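Local coordinates for protein Maltose/maltodextrin transport permease homologue (Bdellovibrio bacteriovorus HD100, PDB 6FFL) that binds maltotriose through its MalE-like solute-binding domain, the part modelled here, which is fused to the MalF membrane subunit of a probable maltodextrin ABC transporter, at residues Y161-P164 with F165-A168; W351-L354 with R355-Q359. All blocks are in the same frame, centred on the assembly; numbering follows the deposited sequence. Where two conformers were deposited one is given.

Contact 1: Y161-P164 with F165-A168; sequences YTEP and FFFA. With GLC (alpha-D-glucopyranose), chain B; GLC (alpha-D-glucopyranose), chain C.
Phe166 N donates to Glu163 O (2.9 Å) and Ala168 N to Pro164 O (2.8 Å), so the chain leaving the loop is wound into the short helix 164-167; a weak bond from Phe167 N shares the Pro164 carbonyl. That turn aims the Phe165 N-H at O6 of the chain B glucose (2.9 Å), and the same hydroxyl donates to Glu163 OE2 in a very short bond of 2.5 Å. Glu163 gets there with CG trans to its backbone N (chi1 -174°) and a bend at chi2, its CB resting on Phe166 CD1. The Phe165 ring lies with one face over C4 of the chain C glucose, while its CD1 packs on C1 of the chain B unit, spanning two sugars. Phe166 turns an edge to the chain C glucose, CE1 3.8 Å from its O6. Phe167 turns back: with chi1 at 64° its ring folds over Pro164, whose CA makes a CH-pi contact 3.8 Å from the ring centroid. Tyr161 O lies at that ring's edge, buried without a partner in the model, while its OH bonds Pro211 O. O6 is thus gripped by an amide and a carboxylate, which fixes its rotation and probably aids recognition; a salt bridge from Arg355 to OE2 probably keeps the carboxylate charged and placed to accept.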
loop_
_atom_site.group_PDB
_atom_site.type_symbol
_atom_site.label_atom_id
_atom_site.label_comp_id
_atom_site.label_asym_id
_atom_site.label_seq_id
_atom_site.Cartn_x
_atom_site.Cartn_y
_atom_site.Cartn_z
ATOM N N TYR A 161 -2.906 12.155 4.143
ATOM C CA TYR A 161 -1.695 12.469 4.893
ATOM C C TYR A 161 -1.792 12.168 6.386
ATOM O O TYR A 161 -0.775 12.273 7.085
ATOM C CB TYR A 161 -1.314 13.938 4.669
ATOM C CG TYR A 161 -2.350 14.953 5.110
ATOM C CD1 TYR A 161 -2.504 15.289 6.452
ATOM C CD2 TYR A 161 -3.145 15.610 4.179
ATOM C CE1 TYR A 161 -3.433 16.228 6.850
ATOM C CE2 TYR A 161 -4.080 16.550 4.572
ATOM C CZ TYR A 161 -4.218 16.860 5.897
ATOM O OH TYR A 161 -5.145 17.804 6.281
ATOM N N THR A 162 -2.968 11.804 6.902
ATOM C CA THR A 162 -3.054 11.349 8.287
ATOM C C THR A 162 -2.573 9.913 8.463
ATOM O O THR A 162 -2.211 9.515 9.582
ATOM C CB THR A 162 -4.491 11.430 8.814
ATOM O OG1 THR A 162 -5.341 10.590 8.021
ATOM C CG2 THR A 162 -5.023 12.858 8.785
ATOM N N GLU A 163 -2.609 9.136 7.403
ATOM C CA GLU A 163 -2.315 7.707 7.442
ATOM C C GLU A 163 -0.808 7.498 7.388
ATOM O O GLU A 163 -0.161 8.013 6.487
ATOM C CB GLU A 163 -2.994 7.020 6.257
ATOM C CG GLU A 163 -2.898 5.504 6.238
ATOM C CD GLU A 163 -3.619 4.841 7.389
ATOM O OE1 GLU A 163 -4.649 5.384 7.841
ATOM O OE2 GLU A 163 -3.158 3.771 7.861
ATOM N N PRO A 164 -0.218 6.742 8.327
ATOM C CA PRO A 164 1.250 6.687 8.392
ATOM C C PRO A 164 1.921 6.214 7.112
ATOM O O PRO A 164 3.016 6.686 6.783
ATOM C CB PRO A 164 1.509 5.716 9.555
ATOM C CG PRO A 164 0.313 5.826 10.404
ATOM C CD PRO A 164 -0.855 6.095 9.485
ATOM N N PHE A 165 1.314 5.270 6.389
ATOM C CA PHE A 165 1.907 4.829 5.127
ATOM C C PHE A 165 2.199 6.011 4.214
ATOM O O PHE A 165 3.201 6.011 3.489
ATOM C CB PHE A 165 0.963 3.845 4.435
ATOM C CG PHE A 165 1.611 3.027 3.344
ATOM C CD1 PHE A 165 2.590 2.085 3.646
ATOM C CD2 PHE A 165 1.214 3.185 2.024
ATOM C CE1 PHE A 165 3.168 1.294 2.646
ATOM C CE2 PHE A 165 1.783 2.414 1.011
ATOM C CZ PHE A 165 2.773 1.466 1.327
ATOM N N PHE A 166 1.352 7.037 4.263
ATOM C CA PHE A 166 1.463 8.144 3.322
ATOM C C PHE A 166 2.475 9.199 3.755
ATOM O O PHE A 166 2.944 9.964 2.902
ATOM C CB PHE A 166 0.083 8.761 3.107
ATOM C CG PHE A 166 -0.856 7.876 2.321
ATOM C CD1 PHE A 166 -1.491 6.794 2.925
ATOM C CD2 PHE A 166 -1.089 8.119 0.973
ATOM C CE1 PHE A 166 -2.350 5.969 2.195
ATOM C CE2 PHE A 166 -1.950 7.296 0.239
ATOM C CZ PHE A 166 -2.575 6.228 0.852
ATOM N N PHE A 167 2.859 9.263 5.037
ATOM C CA PHE A 167 3.989 10.136 5.358
ATOM C C PHE A 167 5.290 9.379 5.589
ATOM O O PHE A 167 6.351 10.010 5.647
ATOM C CB PHE A 167 3.660 11.079 6.547
ATOM C CG PHE A 167 3.412 10.409 7.877
ATOM C CD1 PHE A 167 4.465 9.888 8.635
ATOM C CD2 PHE A 167 2.132 10.383 8.414
ATOM C CE1 PHE A 167 4.227 9.319 9.888
ATOM C CE2 PHE A 167 1.881 9.811 9.659
ATOM C CZ PHE A 167 2.942 9.266 10.394
ATOM N N ALA A 168 5.245 8.047 5.660
ATOM C CA ALA A 168 6.461 7.246 5.774
ATOM C C ALA A 168 7.544 7.547 4.741
ATOM O O ALA A 168 8.728 7.524 5.114
ATOM C CB ALA A 168 6.086 5.758 5.705
HETATM C C1 GLC B . 0.119 -0.020 5.077
HETATM C C2 GLC B . 0.383 -1.336 5.812
HETATM C C3 GLC B . -0.585 -1.462 6.994
HETATM C C4 GLC B . -0.447 -0.259 7.910
HETATM C C5 GLC B . -0.666 1.037 7.114
HETATM C C6 GLC B . -0.321 2.248 7.974
HETATM O O2 GLC B . 0.253 -2.461 4.920
HETATM O O3 GLC B . -0.291 -2.658 7.748
HETATM O O4 GLC B . -1.422 -0.356 8.959
HETATM O O5 GLC B . 0.240 1.061 6.005
HETATM O O6 GLC B . -0.760 3.482 7.367
HETATM C C1 GLC C . -2.695 0.710 0.726
HETATM C C2 GLC C . -1.534 -0.269 0.847
HETATM C C3 GLC C . -1.349 -0.790 2.263
HETATM C C4 GLC C . -1.268 0.409 3.201
HETATM C C5 GLC C . -2.527 1.258 3.044
HETATM C C6 GLC C . -2.494 2.475 3.974
HETATM O O2 GLC C . -1.777 -1.355 -0.067
HETATM O O3 GLC C . -0.124 -1.543 2.319
HETATM O O4 GLC C . -1.197 -0.043 4.544
HETATM O O5 GLC C . -2.575 1.735 1.703
HETATM O O6 GLC C . -3.814 3.052 4.080
#

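Contact 2: W351-L354 with R355-Q359; sequences WDSL and RIQYQ. With GLC (alpha-D-glucopyranose), chain B.
Arg355 and Asp352 carry the charged part of this contact, one helical turn apart and side by side. In the conformer described, one of two modelled, Arg355 NH1 makes a long salt bridge, 3.3 Å, to Asp352 OD1, nearly in the guanidinium plane but on the anti side of the carboxylate; the two planes stand 49° apart. The arginine chain starts extended and bends at chi3 (-65°), which brings the guanidinium back along the helix toward Asp352 and the sugar. In this conformer NH2 comes within 3.4 Å of O4 of the chain B glucose, near the guanidinium plane, and is salt-bridged to Glu43, while a water accepts from NH1 and donates to Asp352 O. Asp352 OD1 has a second bridge, to Arg348.

Trp351 packs one indole face on the same glucose, CD1 3.6 Å from C4 and C6 lying over the face near its rim, the carbohydrate-aromatic packing familiar from maltodextrin-binding proteins.

Main-chain bonds are regular alpha-helical ones, from Arg355 N to Trp351 O through Tyr358 N to Leu354 O. Around this segment of helix 346-362, Ser353 and Gln357 face helix 368-384, and Leu354 and Tyr358 pack on helix 191-205.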
loop_
_atom_site.group_PDB
_atom_site.type_symbol
_atom_site.label_atom_id
_atom_site.label_comp_id
_atom_site.label_asym_id
_atom_site.label_seq_id
_atom_site.Cartn_x
_atom_site.Cartn_y
_atom_site.Cartn_z
ATOM N N TRP A 351 3.441 1.224 13.102
ATOM C CA TRP A 351 2.318 1.849 12.402
ATOM C C TRP A 351 1.275 2.368 13.384
ATOM O O TRP A 351 0.747 3.476 13.227
ATOM C CB TRP A 351 1.646 0.855 11.455
ATOM C CG TRP A 351 2.413 0.432 10.256
ATOM C CD1 TRP A 351 2.550 -0.851 9.805
ATOM C CD2 TRP A 351 3.104 1.271 9.306
ATOM N NE1 TRP A 351 3.297 -0.865 8.643
ATOM C CE2 TRP A 351 3.647 0.421 8.319
ATOM C CE3 TRP A 351 3.318 2.654 9.198
ATOM C CZ2 TRP A 351 4.396 0.901 7.244
ATOM C CZ3 TRP A 351 4.067 3.127 8.124
ATOM C CH2 TRP A 351 4.591 2.252 7.164
ATOM N N ASP A 352 0.909 1.544 14.369
ATOM C CA ASP A 352 -0.161 1.936 15.284
ATOM C C ASP A 352 0.241 3.133 16.133
ATOM O O ASP A 352 -0.577 4.028 16.370
ATOM C CB ASP A 352 -0.560 0.753 16.164
ATOM C CG ASP A 352 -1.277 -0.345 15.373
ATOM O OD1 ASP A 352 -1.838 -0.038 14.306
ATOM O OD2 ASP A 352 -1.282 -1.506 15.825
ATOM N N SER A 353 1.487 3.155 16.613
ATOM C CA SER A 353 1.966 4.290 17.399
ATOM C C SER A 353 2.039 5.557 16.556
ATOM O O SER A 353 1.631 6.636 17.005
ATOM C CB SER A 353 3.336 3.974 17.995
ATOM O OG SER A 353 3.789 5.039 18.810
ATOM N N LEU A 354 2.562 5.450 15.333
ATOM C CA LEU A 354 2.641 6.621 14.466
ATOM C C LEU A 354 1.260 7.203 14.197
ATOM O O LEU A 354 1.081 8.429 14.196
ATOM C CB LEU A 354 3.331 6.251 13.155
ATOM C CG LEU A 354 4.845 6.078 13.190
ATOM C CD1 LEU A 354 5.312 5.561 11.830
ATOM C CD2 LEU A 354 5.522 7.410 13.535
ATOM N N ARG A 355 0.262 6.347 13.974
ATOM C CA ARG A 355 -1.064 6.873 13.665
ATOM C C ARG A 355 -1.647 7.623 14.853
ATOM O O ARG A 355 -2.214 8.710 14.690
ATOM C CB ARG A 355 -2.005 5.753 13.231
ATOM C CG ARG A 355 -3.317 6.268 12.636
ATOM C CD ARG A 355 -4.309 5.129 12.388
ATOM N NE ARG A 355 -3.821 4.194 11.376
ATOM C CZ ARG A 355 -3.354 2.977 11.637
ATOM N NH1 ARG A 355 -3.312 2.527 12.884
ATOM N NH2 ARG A 355 -2.932 2.209 10.643
ATOM N N ILE A 356 -1.515 7.056 16.054
ATOM C CA ILE A 356 -2.036 7.704 17.251
ATOM C C ILE A 356 -1.384 9.067 17.448
ATOM O O ILE A 356 -2.069 10.077 17.658
ATOM C CB ILE A 356 -1.821 6.797 18.475
ATOM C CG1 ILE A 356 -2.739 5.579 18.404
ATOM C CG2 ILE A 356 -2.034 7.578 19.791
ATOM C CD1 ILE A 356 -2.268 4.437 19.289
ATOM N N GLN A 357 -0.051 9.121 17.355
ATOM C CA GLN A 357 0.642 10.365 17.675
ATOM C C GLN A 357 0.389 11.437 16.620
ATOM O O GLN A 357 0.159 12.603 16.969
ATOM C CB GLN A 357 2.143 10.117 17.849
ATOM C CG GLN A 357 2.493 9.154 18.972
ATOM C CD GLN A 357 1.701 9.395 20.247
ATOM O OE1 GLN A 357 1.537 10.530 20.700
ATOM N NE2 GLN A 357 1.212 8.316 20.840
ATOM N N TYR A 358 0.417 11.079 15.325
ATOM C CA TYR A 358 0.226 12.133 14.327
ATOM C C TYR A 358 -1.214 12.623 14.301
ATOM O O TYR A 358 -1.461 13.785 13.967
ATOM C CB TYR A 358 0.655 11.698 12.916
ATOM C CG TYR A 358 1.002 12.915 12.036
ATOM C CD1 TYR A 358 1.664 14.018 12.585
ATOM C CD2 TYR A 358 0.628 12.982 10.702
ATOM C CE1 TYR A 358 1.992 15.137 11.814
ATOM C CE2 TYR A 358 0.944 14.091 9.922
ATOM C CZ TYR A 358 1.626 15.167 10.485
ATOM O OH TYR A 358 1.950 16.287 9.732
ATOM N N GLN A 359 -2.173 11.774 14.666
ATOM C CA GLN A 359 -3.542 12.265 14.788
ATOM C C GLN A 359 -3.618 13.383 15.813
ATOM O O GLN A 359 -4.319 14.380 15.608
ATOM C CB GLN A 359 -4.493 11.122 15.163
ATOM C CG GLN A 359 -5.976 11.460 15.019
ATOM C CD GLN A 359 -6.545 12.203 16.224
ATOM O OE1 GLN A 359 -6.011 12.122 17.331
ATOM N NE2 GLN A 359 -7.632 12.941 16.007
HETATM C C1 GLC B . 0.119 -0.020 5.077
HETATM C C2 GLC B . 0.383 -1.336 5.812
HETATM C C3 GLC B . -0.585 -1.462 6.994
HETATM C C4 GLC B . -0.447 -0.259 7.910
HETATM C C5 GLC B . -0.666 1.037 7.114
HETATM C C6 GLC B . -0.321 2.248 7.974
HETATM O O2 GLC B . 0.253 -2.461 4.920
HETATM O O3 GLC B . -0.291 -2.658 7.748
HETATM O O4 GLC B . -1.422 -0.356 8.959
HETATM O O5 GLC B . 0.240 1.061 6.005
HETATM O O6 GLC B . -0.760 3.482 7.367
HETATM O O HOH W 1 -3.488 3.232 15.757
#

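In the fold
From the N terminus the chain reaches contact 1 just after strand 157-158, where a loop turns into helix 164-167, and comes to contact 2 much later, in the middle of helix 346-362. Neither closes a loop, each being one unbroken stretch, and the two run in series without nesting or crossing; their centres are about 9 Å apart. The tie between these distant parts of the chain is made by helix 164-167 packing on helix 346-362: Pro164 CB lies 3.6 Å from Trp351 CE3, and the Phe167 and Tyr358 rings meet edge-to-face. Both contacts line the maltotriose pocket and touch the chain B glucose, while helix 191-205 packs against both.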